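Local coordinates for Lic12234 (Leptospira interrogans, PDB 4TZH), which is of unknown function but, as a leucine-rich repeat protein of a human pathogen and a putative virulence factor, probably acts by binding partner molecules, at residues K64-L69 with K87-L92; E110-L115 with G130-L135; N74-F79 with N97-L102. One frame throughout, in Å; residues are numbered along the deposited sequence. Where two conformers were deposited one is given.

Contact 1: K64-L69 with K87-L92; sequences KNLKYL and KNLEVL. With ZN (zinc ion), chain E.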
loop_
_atom_site.group_PDB
_atom_site.type_symbol
_atom_site.label_atom_id
_atom_site.label_comp_id
_atom_site.label_asym_id
_atom_site.label_seq_id
_atom_site.Cartn_x
_atom_site.Cartn_y
_atom_site.Cartn_z
ATOM N N LYS A 64 14.329 -3.755 -4.060
ATOM C CA LYS A 64 14.437 -3.922 -2.606
ATOM C C LYS A 64 14.732 -2.643 -1.826
ATOM O O LYS A 64 14.501 -2.646 -0.610
ATOM C CB LYS A 64 15.449 -5.019 -2.256
ATOM C CG LYS A 64 16.874 -4.622 -2.503
ATOM C CD LYS A 64 17.831 -5.717 -2.010
ATOM C CE LYS A 64 19.233 -5.189 -1.848
ATOM N NZ LYS A 64 20.056 -6.071 -0.964
ATOM N N ASN A 65 15.153 -1.550 -2.497
ATOM C CA ASN A 65 15.437 -0.283 -1.803
ATOM C C ASN A 65 14.209 0.644 -1.820
ATOM O O ASN A 65 14.268 1.760 -1.316
ATOM C CB ASN A 65 16.619 0.433 -2.464
ATOM C CG ASN A 65 17.848 -0.431 -2.396
ATOM O OD1 ASN A 65 18.413 -0.818 -3.433
ATOM N ND2 ASN A 65 18.175 -0.875 -1.222
ATOM N N LEU A 66 13.102 0.183 -2.401
ATOM C CA LEU A 66 11.946 1.050 -2.503
ATOM C C LEU A 66 11.391 1.424 -1.135
ATOM O O LEU A 66 11.106 0.531 -0.321
ATOM C CB LEU A 66 10.859 0.319 -3.284
ATOM C CG LEU A 66 9.848 1.145 -4.020
ATOM C CD1 LEU A 66 10.486 2.023 -5.114
ATOM C CD2 LEU A 66 8.781 0.259 -4.621
ATOM N N LYS A 67 11.168 2.723 -0.914
ATOM C CA LYS A 67 10.607 3.237 0.337
ATOM C C LYS A 67 9.180 3.712 0.138
ATOM O O LYS A 67 8.381 3.674 1.085
ATOM C CB LYS A 67 11.398 4.431 0.861
ATOM C CG LYS A 67 12.835 4.096 1.223
ATOM C CD LYS A 67 13.515 5.404 1.699
ATOM C CE LYS A 67 14.168 5.237 3.032
ATOM N NZ LYS A 67 15.108 6.362 3.301
ATOM N N TYR A 68 8.849 4.187 -1.054
ATOM C CA TYR A 68 7.519 4.765 -1.266
ATOM C C TYR A 68 6.938 4.222 -2.559
ATOM O O TYR A 68 7.644 4.176 -3.568
ATOM C CB TYR A 68 7.619 6.307 -1.373
ATOM C CG TYR A 68 8.488 6.936 -0.318
ATOM C CD1 TYR A 68 8.095 6.951 1.009
ATOM C CD2 TYR A 68 9.656 7.602 -0.658
ATOM C CE1 TYR A 68 8.885 7.545 1.989
ATOM C CE2 TYR A 68 10.448 8.213 0.309
ATOM C CZ TYR A 68 10.052 8.181 1.626
ATOM O OH TYR A 68 10.829 8.763 2.606
ATOM N N LEU A 69 5.676 3.797 -2.516
ATOM C CA LEU A 69 5.040 3.257 -3.706
ATOM C C LEU A 69 3.648 3.848 -3.757
ATOM O O LEU A 69 2.822 3.624 -2.842
ATOM C CB LEU A 69 4.980 1.724 -3.596
ATOM C CG LEU A 69 4.317 0.979 -4.744
ATOM C CD1 LEU A 69 4.959 1.333 -6.090
ATOM C CD2 LEU A 69 4.418 -0.530 -4.502
ATOM N N LYS A 87 10.946 -4.975 1.584
ATOM C CA LYS A 87 11.182 -4.874 3.021
ATOM C C LYS A 87 11.556 -3.515 3.523
ATOM O O LYS A 87 11.600 -3.309 4.748
ATOM C CB LYS A 87 12.262 -5.891 3.468
ATOM C CG LYS A 87 11.985 -7.328 3.074
ATOM C CD LYS A 87 10.806 -7.873 3.834
ATOM C CE LYS A 87 10.744 -9.368 3.744
ATOM N NZ LYS A 87 9.405 -9.839 4.162
ATOM N N ASN A 88 11.828 -2.570 2.590
ATOM C CA ASN A 88 12.182 -1.221 2.997
ATOM C C ASN A 88 11.009 -0.261 2.734
ATOM O O ASN A 88 11.123 0.934 3.002
ATOM C CB ASN A 88 13.372 -0.758 2.219
ATOM C CG ASN A 88 14.624 -1.362 2.781
ATOM O OD1 ASN A 88 14.841 -1.327 3.996
ATOM N ND2 ASN A 88 15.414 -1.984 1.930
ATOM N N LEU A 89 9.871 -0.792 2.276
ATOM C CA LEU A 89 8.734 0.074 1.975
ATOM C C LEU A 89 8.151 0.688 3.232
ATOM O O LEU A 89 7.819 -0.051 4.176
ATOM C CB LEU A 89 7.700 -0.746 1.215
ATOM C CG LEU A 89 6.663 0.079 0.448
ATOM C CD1 LEU A 89 7.302 0.756 -0.760
ATOM C CD2 LEU A 89 5.481 -0.772 -0.015
ATOM N N GLU A 90 7.960 2.019 3.233
ATOM C CA GLU A 90 7.468 2.774 4.383
ATOM C C GLU A 90 6.084 3.348 4.152
ATOM O O GLU A 90 5.334 3.532 5.113
ATOM C CB GLU A 90 8.427 3.942 4.717
ATOM C CG GLU A 90 9.836 3.429 5.056
ATOM C CD GLU A 90 10.844 4.475 5.514
ATOM O OE1 GLU A 90 10.428 5.621 5.758
ATOM O OE2 GLU A 90 12.037 4.156 5.670
ATOM N N VAL A 91 5.757 3.682 2.891
ATOM C CA VAL A 91 4.467 4.301 2.582
ATOM C C VAL A 91 3.906 3.623 1.346
ATOM O O VAL A 91 4.641 3.474 0.349
ATOM C CB VAL A 91 4.623 5.802 2.288
ATOM C CG1 VAL A 91 3.263 6.448 1.943
ATOM C CG2 VAL A 91 5.276 6.521 3.471
ATOM N N LEU A 92 2.645 3.222 1.414
ATOM C CA LEU A 92 1.989 2.556 0.293
ATOM C C LEU A 92 0.624 3.214 0.071
ATOM O O LEU A 92 -0.252 3.152 0.945
ATOM C CB LEU A 92 1.831 1.073 0.611
ATOM C CG LEU A 92 1.108 0.228 -0.425
ATOM C CD1 LEU A 92 1.707 0.394 -1.831
ATOM C CD2 LEU A 92 1.213 -1.266 -0.033
HETATM ZN ZN ZN E . 13.249 5.541 6.393
HETATM O O HOH W 1 11.530 -2.207 -0.286
HETATM O O HOH W 2 10.057 8.189 5.169
HETATM O O HOH W 3 15.130 4.641 6.342
#
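Lys67 and Glu90 run side by side and point the same way just ahead of two neighbouring parallel strands, with a zinc ion at the end of the pair. Glu90 OE2 binds the metal at 2.0 Å and a water is a second ligand, while the Lys67 chain, bent at chi3 (127°), brings CE to 3.6 Å from Glu90 OE2 without its ammonium nitrogen touching the carboxylate. The other Glu90 oxygen, OE1, accepts a hydrogen bond from a water also hydrogen-bonded to Tyr68 OH. The Tyr68 ring carries Lys67 CB over the centre of one face and meets Val91 at its edge, CD1 lying 3.8 Å from Val91 CG2. On the opposite side of the sheet Leu69 and Leu92 lie parallel, CD2 of Leu69 3.9 Å from CD1 of Leu92, and Leu89 CD1 reaches in to 3.8 Å from Leu69 CB. Lys67 O is gripped twice, by Glu90 N at 2.7 Å and by Val91 N. Earlier in the two segments, Asn88 ND2 donates to Lys64 O at 2.8 Å (156° at the hydrogen), almost in its own amide plane. Equivalent residues stacked one repeat apart on short parallel strands, leucines inward, are the signature of the leucine-rich repeat solenoid.

Contact 2: E110-L115 with G130-L135; sequences EKLGIL and GQLENL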
loop_
_atom_site.group_PDB
_atom_site.type_symbol
_atom_site.label_atom_id
_atom_site.label_comp_id
_atom_site.label_asym_id
_atom_site.label_seq_id
_atom_site.Cartn_x
_atom_site.Cartn_y
_atom_site.Cartn_z
ATOM N N GLU A 110 7.624 -5.271 6.325
ATOM C CA GLU A 110 8.103 -5.057 7.670
ATOM C C GLU A 110 8.239 -3.623 8.140
ATOM O O GLU A 110 7.990 -3.368 9.342
ATOM C CB GLU A 110 9.442 -5.791 7.866
ATOM C CG GLU A 110 9.239 -7.252 8.223
ATOM C CD GLU A 110 10.292 -8.212 7.706
ATOM O OE1 GLU A 110 11.465 -8.106 8.137
ATOM O OE2 GLU A 110 9.930 -9.107 6.911
ATOM N N LYS A 111 8.628 -2.686 7.248
ATOM C CA LYS A 111 8.849 -1.319 7.699
ATOM C C LYS A 111 7.642 -0.431 7.356
ATOM O O LYS A 111 7.718 0.783 7.539
ATOM C CB LYS A 111 10.081 -0.742 7.007
ATOM C CG LYS A 111 11.393 -1.244 7.628
ATOM C CD LYS A 111 12.532 -0.522 6.887
ATOM C CE LYS A 111 13.872 -0.975 7.365
ATOM N NZ LYS A 111 14.898 -0.263 6.565
ATOM N N LEU A 112 6.543 -1.024 6.870
ATOM C CA LEU A 112 5.424 -0.162 6.435
ATOM C C LEU A 112 4.842 0.626 7.581
ATOM O O LEU A 112 4.477 0.034 8.614
ATOM C CB LEU A 112 4.376 -1.047 5.772
ATOM C CG LEU A 112 3.303 -0.294 4.966
ATOM C CD1 LEU A 112 3.907 0.412 3.771
ATOM C CD2 LEU A 112 2.202 -1.245 4.495
ATOM N N GLY A 113 4.748 1.928 7.380
ATOM C CA GLY A 113 4.228 2.813 8.405
ATOM C C GLY A 113 2.894 3.420 8.048
ATOM O O GLY A 113 2.082 3.674 8.949
ATOM N N ILE A 114 2.657 3.665 6.750
ATOM C CA ILE A 114 1.417 4.329 6.342
ATOM C C ILE A 114 0.828 3.555 5.196
ATOM O O ILE A 114 1.518 3.285 4.204
ATOM C CB ILE A 114 1.735 5.793 5.923
ATOM C CG1 ILE A 114 2.295 6.593 7.151
ATOM C CG2 ILE A 114 0.455 6.462 5.400
ATOM C CD1 ILE A 114 2.913 7.936 6.925
ATOM N N LEU A 115 -0.437 3.115 5.357
ATOM C CA LEU A 115 -1.109 2.309 4.346
ATOM C C LEU A 115 -2.461 2.947 4.032
ATOM O O LEU A 115 -3.307 3.016 4.930
ATOM C CB LEU A 115 -1.273 0.875 4.853
ATOM C CG LEU A 115 -2.018 -0.098 3.960
ATOM C CD1 LEU A 115 -1.467 -0.123 2.523
ATOM C CD2 LEU A 115 -1.972 -1.494 4.527
ATOM N N GLY A 130 -1.939 -8.110 10.956
ATOM C CA GLY A 130 -1.396 -7.929 12.294
ATOM C C GLY A 130 0.106 -8.068 12.375
ATOM O O GLY A 130 0.686 -7.803 13.431
ATOM N N GLN A 131 0.757 -8.457 11.254
ATOM C CA GLN A 131 2.205 -8.589 11.208
ATOM C C GLN A 131 2.898 -7.252 10.931
ATOM O O GLN A 131 4.131 -7.178 11.004
ATOM C CB GLN A 131 2.629 -9.596 10.127
ATOM C CG GLN A 131 2.189 -11.033 10.412
ATOM C CD GLN A 131 2.336 -11.960 9.230
ATOM O OE1 GLN A 131 2.962 -11.644 8.205
ATOM N NE2 GLN A 131 1.751 -13.144 9.351
ATOM N N LEU A 132 2.122 -6.201 10.585
ATOM C CA LEU A 132 2.694 -4.890 10.238
ATOM C C LEU A 132 3.043 -4.107 11.481
ATOM O O LEU A 132 2.396 -3.129 11.832
ATOM C CB LEU A 132 1.740 -4.125 9.320
ATOM C CG LEU A 132 1.492 -4.829 7.985
ATOM C CD1 LEU A 132 0.451 -4.075 7.196
ATOM C CD2 LEU A 132 2.796 -4.934 7.159
ATOM N N GLU A 133 4.116 -4.538 12.156
ATOM C CA GLU A 133 4.483 -3.974 13.457
ATOM C C GLU A 133 4.775 -2.493 13.474
ATOM O O GLU A 133 4.632 -1.858 14.523
ATOM C CB GLU A 133 5.680 -4.723 14.070
ATOM C CG GLU A 133 5.456 -6.217 14.233
ATOM C CD GLU A 133 6.497 -6.998 15.012
ATOM O OE1 GLU A 133 7.033 -6.466 16.011
ATOM O OE2 GLU A 133 6.713 -8.181 14.663
ATOM N N ASN A 134 5.215 -1.925 12.324
ATOM C CA ASN A 134 5.573 -0.525 12.300
ATOM C C ASN A 134 4.431 0.367 11.768
ATOM O O ASN A 134 4.624 1.557 11.581
ATOM C CB ASN A 134 6.820 -0.373 11.435
ATOM C CG ASN A 134 8.044 -0.864 12.161
ATOM O OD1 ASN A 134 8.794 -1.718 11.643
ATOM N ND2 ASN A 134 8.265 -0.323 13.342
ATOM N N LEU A 135 3.241 -0.219 11.552
ATOM C CA LEU A 135 2.146 0.563 10.992
ATOM C C LEU A 135 1.651 1.604 11.980
ATOM O O LEU A 135 1.298 1.230 13.114
ATOM C CB LEU A 135 1.037 -0.375 10.547
ATOM C CG LEU A 135 0.076 0.179 9.503
ATOM C CD1 LEU A 135 0.791 0.439 8.170
ATOM C CD2 LEU A 135 -1.092 -0.746 9.328
HETATM O O HOH W 4 4.904 -2.558 9.458
#
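With chi1 at -158°, Leu135 holds its CG opposite the backbone nitrogen and swings CD1 in against the 110-115 segment; Leu112, with chi1 -166°, is set in the same way, and, on stacked backbones, the two side chains lie alongside each other, pointing one way. Leu135 CD1 is the atom that does most of the touching. It sits 4.1 Å from Leu112 CG, 3.9 Å from Leu115 CB and 3.6 Å from Gly113 O, so one methyl packs against two leucines and a peptide group. Leu132 is built differently, its CG beside the backbone N (chi1 -62°), and from there it sends CD1 to 4.3 Å from Leu112 CD2, with Leu115 CD2 a little farther off.

The backbones approach closely where Gly113 CA lies 3.4 Å from Asn134 O, a CA-H...O contact. No clear direct hydrogen bond joins the two segments; a water accepts from Asn134 N and lies close to the carbonyl oxygens of Glu110 and Leu112. The Asn134 side chain sets out toward the other segment, and its CB lies 3.7 Å from Leu112 O. Outside the pair, Glu110 makes a salt bridge to Lys87 and Lys111 NZ bonds Asn88, both in the preceding repeat, while Leu132 and Leu135 rest on Leu155 in the following one. Leu132 also starts a type I turn, closed by Leu135 N bonding Leu132 O at 3.0 Å. Here the turn leading into strand 137-139 stacks on its counterpart ahead of strand 114-116, successive leucines forming the continuous hydrophobic core of a leucine-rich repeat solenoid.

Contact 3: N74-F79 with N97-L102; sequences NQISNF and NSLSNL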
loop_
_atom_site.group_PDB
_atom_site.type_symbol
_atom_site.label_atom_id
_atom_site.label_comp_id
_atom_site.label_asym_id
_atom_site.label_seq_id
_atom_site.Cartn_x
_atom_site.Cartn_y
_atom_site.Cartn_z
ATOM N N ASN A 74 -5.840 3.491 -9.836
ATOM C CA ASN A 74 -5.629 2.529 -10.917
ATOM C C ASN A 74 -6.815 1.576 -10.827
ATOM O O ASN A 74 -7.880 1.966 -10.325
ATOM C CB ASN A 74 -4.287 1.807 -10.765
ATOM C CG ASN A 74 -3.176 2.632 -11.301
ATOM O OD1 ASN A 74 -2.904 2.596 -12.493
ATOM N ND2 ASN A 74 -2.467 3.383 -10.458
ATOM N N GLN A 75 -6.695 0.370 -11.395
ATOM C CA GLN A 75 -7.753 -0.641 -11.282
ATOM C C GLN A 75 -7.093 -1.891 -10.690
ATOM O O GLN A 75 -7.376 -3.015 -11.118
ATOM C CB GLN A 75 -8.356 -0.959 -12.682
ATOM C CG GLN A 75 -8.926 0.267 -13.422
ATOM C CD GLN A 75 -8.870 0.140 -14.940
ATOM O OE1 GLN A 75 -8.820 -0.966 -15.527
ATOM N NE2 GLN A 75 -8.860 1.288 -15.619
ATOM N N ILE A 76 -6.197 -1.702 -9.690
ATOM C CA ILE A 76 -5.460 -2.810 -9.091
ATOM C C ILE A 76 -6.409 -3.770 -8.389
ATOM O O ILE A 76 -7.141 -3.326 -7.508
ATOM C CB ILE A 76 -4.380 -2.259 -8.099
ATOM C CG1 ILE A 76 -3.321 -1.342 -8.793
ATOM C CG2 ILE A 76 -3.702 -3.388 -7.297
ATOM C CD1 ILE A 76 -2.264 -2.066 -9.729
ATOM N N SER A 77 -6.347 -5.066 -8.710
ATOM C CA SER A 77 -7.178 -6.048 -8.033
ATOM C C SER A 77 -6.339 -7.148 -7.375
ATOM O O SER A 77 -6.869 -7.927 -6.583
ATOM C CB SER A 77 -8.176 -6.655 -9.012
ATOM O OG SER A 77 -7.452 -7.367 -10.011
ATOM N N ASN A 78 -5.043 -7.233 -7.711
ATOM C CA ASN A 78 -4.200 -8.301 -7.169
ATOM C C ASN A 78 -2.759 -7.922 -7.266
ATOM O O ASN A 78 -2.403 -7.013 -8.037
ATOM C CB ASN A 78 -4.453 -9.621 -7.951
ATOM C CG ASN A 78 -3.976 -9.577 -9.386
ATOM O OD1 ASN A 78 -2.908 -10.105 -9.713
ATOM N ND2 ASN A 78 -4.745 -8.962 -10.290
ATOM N N PHE A 79 -1.909 -8.668 -6.525
ATOM C CA PHE A 79 -0.476 -8.450 -6.505
ATOM C C PHE A 79 0.269 -9.730 -6.680
ATOM O O PHE A 79 -0.190 -10.769 -6.207
ATOM C CB PHE A 79 -0.040 -7.891 -5.145
ATOM C CG PHE A 79 -0.655 -6.570 -4.809
ATOM C CD1 PHE A 79 -0.144 -5.400 -5.345
ATOM C CD2 PHE A 79 -1.783 -6.500 -3.996
ATOM C CE1 PHE A 79 -0.717 -4.160 -5.022
ATOM C CE2 PHE A 79 -2.350 -5.272 -3.672
ATOM C CZ PHE A 79 -1.820 -4.120 -4.198
ATOM N N ASN A 97 -8.731 1.975 -6.052
ATOM C CA ASN A 97 -8.394 0.817 -6.873
ATOM C C ASN A 97 -9.555 -0.177 -6.870
ATOM O O ASN A 97 -10.679 0.197 -6.519
ATOM C CB ASN A 97 -7.066 0.193 -6.408
ATOM C CG ASN A 97 -5.881 0.867 -7.023
ATOM O OD1 ASN A 97 -5.724 0.765 -8.243
ATOM N ND2 ASN A 97 -5.062 1.596 -6.236
ATOM N N SER A 98 -9.307 -1.406 -7.344
ATOM C CA SER A 98 -10.323 -2.437 -7.451
ATOM C C SER A 98 -10.050 -3.596 -6.521
ATOM O O SER A 98 -10.261 -4.760 -6.889
ATOM C CB SER A 98 -10.383 -2.902 -8.901
ATOM O OG SER A 98 -10.735 -1.793 -9.707
ATOM N N LEU A 99 -9.560 -3.309 -5.304
ATOM C CA LEU A 99 -9.258 -4.378 -4.369
ATOM C C LEU A 99 -10.466 -4.864 -3.605
ATOM O O LEU A 99 -11.092 -4.082 -2.895
ATOM C CB LEU A 99 -8.160 -3.962 -3.380
ATOM C CG LEU A 99 -6.800 -3.730 -3.995
ATOM C CD1 LEU A 99 -5.951 -2.872 -3.045
ATOM C CD2 LEU A 99 -6.111 -5.044 -4.323
ATOM N N SER A 100 -10.778 -6.171 -3.725
ATOM C CA SER A 100 -11.852 -6.750 -2.930
ATOM C C SER A 100 -11.245 -7.583 -1.804
ATOM O O SER A 100 -11.922 -7.857 -0.805
ATOM C CB SER A 100 -12.831 -7.559 -3.779
ATOM O OG SER A 100 -12.183 -8.577 -4.522
ATOM N N ASN A 101 -9.951 -7.939 -1.941
ATOM C CA ASN A 101 -9.189 -8.685 -0.935
ATOM C C ASN A 101 -7.733 -8.232 -0.944
ATOM O O ASN A 101 -7.242 -7.838 -2.004
ATOM C CB ASN A 101 -9.230 -10.184 -1.227
ATOM C CG ASN A 101 -10.576 -10.824 -1.000
ATOM O OD1 ASN A 101 -10.922 -11.227 0.112
ATOM N ND2 ASN A 101 -11.361 -10.928 -2.052
ATOM N N LEU A 102 -7.047 -8.323 0.198
ATOM C CA LEU A 102 -5.608 -8.038 0.265
ATOM C C LEU A 102 -4.928 -9.384 0.433
ATOM O O LEU A 102 -5.406 -10.204 1.229
ATOM C CB LEU A 102 -5.225 -7.198 1.492
ATOM C CG LEU A 102 -5.511 -5.744 1.533
ATOM C CD1 LEU A 102 -4.977 -5.180 2.845
ATOM C CD2 LEU A 102 -4.823 -5.002 0.361
HETATM O O HOH W 5 -10.523 1.097 -9.929
HETATM O O HOH W 6 -9.214 -7.978 -5.174
HETATM O O HOH W 7 -6.022 -9.304 -4.067
#
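Asn97 leans its side chain against the 74-79 segment, alongside Ile76 and pointing the same way. Its CB lies 3.7 Å from Ile76 O. With chi1 at -85°, CG stands beside the Asn97 backbone N and comes to 3.6 Å from Ile76 CB. At the tip the two branches part. OD1 accepts from Ile76 N at 2.9 Å in a fairly straight bond (164° at the hydrogen), the donor tilted 33° from the carbonyl plane, and takes a weak second bond from Asn74 N. ND2 turns to backbone carbonyls outside these segments, those of Leu94 and Ile71. An amide that bonds main-chain groups of its own repeat and the one before makes an asparagine stack of the leucine-rich repeat kind, following the end of each short strand; Asn74 repeats it one coil earlier, with ND2 on Leu48 O and OD1 on Leu53 N.

Beyond the asparagine, Ser98 N donates to Ile76 O at 2.9 Å, approaching from above the carbonyl plane. Leu99 CD2 meets Phe79 CE2 at 3.8 Å, the leucine crossing the phenylalanine at about a right angle. Three waters also bridge the segments: one joins Asn74 O to Ser98 OG, and two others both donate to Ser77 O, one reaching Ser100 N and the other Asn101 O in segment 97-102.

Overall arrangement
All three contacts stack one coil on the next, and each combines buried leucine or isoleucine packing with a more open polar margin. Contacts 1 and 2 follow each other along the same parallel sheet and touch, Glu90 O meeting Gly113 N in a probable hydrogen bond. Contact 3 lies across the chain's centre from both and touches neither, although it joins the same two successive repeats as contact 1, farther along each coil. Contact 1 has backbone hydrogen bonds at the start of two strands and adds a surface zinc site. Contact 2 relies on leucine packing and a bridging water. Contact 3, made of irregular chain, depends on a buried asparagine amide and several waters.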